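Linoleate 11-lipoxygenase (Gaeumannomyces graminis, PDB 5FX8) oxygenates linoleic and alpha-linolenic acids at a catalytic manganese centre, giving 11S- and 13R-hydroperoxy fatty acids. Local coordinates at residues S171-L176 and H478-Q483. Numbering follows the deposited sequence.
Sequences SNPYVL and HHVMNQ. With MN (manganese (II) ion), chain I.
The ring of Tyr174 meets the thioether of Met481 at its edge, while Pro173 CG rests against one face, offset toward the rim. Met481 SD lies 4.9 Å from the centroid of the Tyr174 ring and 76° off its normal, a Met-aromatic contact of the edge type; the nearest ring atom, Tyr174 CD2, is 3.6 Å from Met481 SD. Bends at chi2 and chi3 of the methionine bring SD to this edge, with CG and CE also close to CD2 but displaced to one side of the ring plane. The same sulfur reaches Asn172 OD1 at 3.7 Å, a van der Waals approach. That carbonyl oxygen accepts the backbone N-H of Tyr174 in an Asx turn, with the donor tilted 33° from the carbonyl plane, and the Asn172 amide finds its main polar partner in Asp282. Beside this group, Val480 faces the loop, and its CG1, anti to the backbone N, is the branch that reaches Pro173 CD, at 3.7 Å; Phe397 of helix 396-420 touches both residues.

The loop between helix 161-166 and strand 177-178 thus lies against the C-terminal end of helix 460-481. His478, on the last turn, points away from the loop, and Asn482, just past the helix, touches none of it. His478 NE2 binds manganese at 2.2 Å and Asn482 OD1 at 2.4 Å, with His290, His294, the terminal carboxylate of Val618 and a water completing the site. His478 ND1 donates to His479 ND1 at 3.0 Å, a bond likely to restrain the rotation of the ligand imidazole. Met481, between two ligands in sequence and near His290, takes no part in binding manganese; with no hydrogen bond across, this largely apolar contact centred on its thioether joins loop and helix end by side-chain packing.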
loop_
_atom_site.group_PDB
_atom_site.type_symbol
_atom_site.label_atom_id
_atom_site.label_comp_id
_atom_site.label_asym_id
_atom_site.label_seq_id
_atom_site.Cartn_x
_atom_site.Cartn_y
_atom_site.Cartn_z
ATOM N N SER A 171 10.177 -10.439 -5.498
ATOM C CA SER A 171 8.754 -10.142 -5.329
ATOM C C SER A 171 8.161 -10.783 -4.086
ATOM O O SER A 171 7.401 -10.144 -3.363
ATOM C CB SER A 171 7.994 -10.629 -6.534
ATOM O OG SER A 171 8.580 -10.062 -7.648
ATOM N N ASN A 172 8.397 -12.077 -3.886
ATOM C CA ASN A 172 7.932 -12.789 -2.700
ATOM C C ASN A 172 9.098 -13.612 -2.207
ATOM O O ASN A 172 9.261 -14.769 -2.597
ATOM C CB ASN A 172 6.736 -13.695 -2.963
ATOM C CG ASN A 172 6.385 -14.550 -1.738
ATOM O OD1 ASN A 172 6.949 -14.354 -0.651
ATOM N ND2 ASN A 172 5.449 -15.485 -1.902
ATOM N N PRO A 173 9.908 -13.057 -1.320
ATOM C CA PRO A 173 11.117 -13.743 -0.854
ATOM C C PRO A 173 10.952 -14.485 0.458
ATOM O O PRO A 173 11.942 -14.938 1.032
ATOM C CB PRO A 173 12.079 -12.568 -0.671
ATOM C CG PRO A 173 11.161 -11.487 -0.179
ATOM C CD PRO A 173 9.912 -11.628 -0.982
ATOM N N TYR A 174 9.739 -14.585 0.953
ATOM C CA TYR A 174 9.499 -15.077 2.283
ATOM C C TYR A 174 9.130 -16.548 2.323
ATOM O O TYR A 174 8.819 -17.045 3.402
ATOM C CB TYR A 174 8.416 -14.238 2.920
ATOM C CG TYR A 174 8.900 -12.894 3.316
ATOM C CD1 TYR A 174 9.820 -12.756 4.337
ATOM C CD2 TYR A 174 8.449 -11.760 2.691
ATOM C CE1 TYR A 174 10.246 -11.578 4.706
ATOM C CE2 TYR A 174 8.884 -10.554 3.075
ATOM C CZ TYR A 174 9.777 -10.488 4.088
ATOM O OH TYR A 174 10.239 -9.298 4.500
ATOM N N VAL A 175 9.173 -17.265 1.195
ATOM C CA VAL A 175 8.695 -18.643 1.179
ATOM C C VAL A 175 9.847 -19.581 0.837
ATOM O O VAL A 175 9.939 -20.678 1.382
ATOM C CB VAL A 175 7.463 -18.831 0.244
ATOM C CG1 VAL A 175 7.745 -18.596 -1.191
ATOM C CG2 VAL A 175 6.893 -20.208 0.373
ATOM N N LEU A 176 10.777 -19.132 0.011
ATOM C CA LEU A 176 11.835 -20.014 -0.464
ATOM C C LEU A 176 12.738 -20.497 0.674
ATOM O O LEU A 176 13.008 -19.777 1.632
ATOM C CB LEU A 176 12.664 -19.284 -1.515
ATOM C CG LEU A 176 13.767 -20.094 -2.176
ATOM C CD1 LEU A 176 13.150 -21.033 -3.218
ATOM C CD2 LEU A 176 14.834 -19.179 -2.745
ATOM N N HIS A 478 6.125 -4.942 4.681
ATOM C CA HIS A 478 4.744 -4.905 4.222
ATOM C C HIS A 478 4.662 -4.625 2.734
ATOM O O HIS A 478 3.866 -5.241 2.021
ATOM C CB HIS A 478 3.954 -3.840 4.972
ATOM C CG HIS A 478 2.542 -3.706 4.493
ATOM N ND1 HIS A 478 2.192 -2.905 3.438
ATOM C CD2 HIS A 478 1.406 -4.320 4.891
ATOM C CE1 HIS A 478 0.895 -3.005 3.226
ATOM N NE2 HIS A 478 0.392 -3.852 4.099
ATOM N N HIS A 479 5.472 -3.703 2.249
ATOM C CA HIS A 479 5.321 -3.235 0.888
ATOM C C HIS A 479 5.979 -4.162 -0.114
ATOM O O HIS A 479 5.889 -3.932 -1.311
ATOM C CB HIS A 479 5.869 -1.818 0.793
ATOM C CG HIS A 479 5.436 -0.922 1.920
ATOM N ND1 HIS A 479 4.156 -0.913 2.427
ATOM C CD2 HIS A 479 6.120 -0.001 2.634
ATOM C CE1 HIS A 479 4.068 -0.018 3.392
ATOM N NE2 HIS A 479 5.250 0.545 3.540
ATOM N N VAL A 480 6.645 -5.202 0.341
ATOM C CA VAL A 480 7.103 -6.218 -0.576
ATOM C C VAL A 480 5.978 -7.206 -0.854
ATOM O O VAL A 480 5.841 -7.712 -1.967
ATOM C CB VAL A 480 8.361 -6.894 0.010
ATOM C CG1 VAL A 480 8.811 -8.062 -0.829
ATOM C CG2 VAL A 480 9.474 -5.904 0.148
ATOM N N MET A 481 5.147 -7.487 0.146
ATOM C CA MET A 481 4.101 -8.485 -0.017
ATOM C C MET A 481 2.801 -7.891 -0.539
ATOM O O MET A 481 2.119 -8.519 -1.338
ATOM C CB MET A 481 3.835 -9.191 1.313
ATOM C CG MET A 481 4.988 -9.969 1.873
ATOM S SD MET A 481 5.332 -11.437 0.918
ATOM C CE MET A 481 4.921 -12.690 2.125
ATOM N N ASN A 482 2.458 -6.690 -0.104
ATOM C CA ASN A 482 1.171 -6.060 -0.305
ATOM C C ASN A 482 1.452 -4.693 -0.885
ATOM O O ASN A 482 2.407 -4.551 -1.647
ATOM C CB ASN A 482 0.424 -5.962 1.017
ATOM C CG ASN A 482 -1.023 -5.652 0.841
ATOM O OD1 ASN A 482 -1.584 -4.832 1.565
ATOM N ND2 ASN A 482 -1.646 -6.291 -0.134
ATOM N N GLN A 483 0.663 -3.690 -0.520
ATOM C CA GLN A 483 0.825 -2.313 -0.998
ATOM C C GLN A 483 0.841 -2.341 -2.528
ATOM O O GLN A 483 -0.076 -2.922 -3.123
ATOM C CB GLN A 483 2.052 -1.691 -0.314
ATOM C CG GLN A 483 2.082 -0.159 -0.292
ATOM C CD GLN A 483 0.949 0.525 0.494
ATOM O OE1 GLN A 483 0.682 0.222 1.651
ATOM N NE2 GLN A 483 0.325 1.484 -0.130
HETATM MN MN MN I . -1.544 -4.953 3.979
HETATM O O HOH W 1 -3.784 -5.799 3.567
#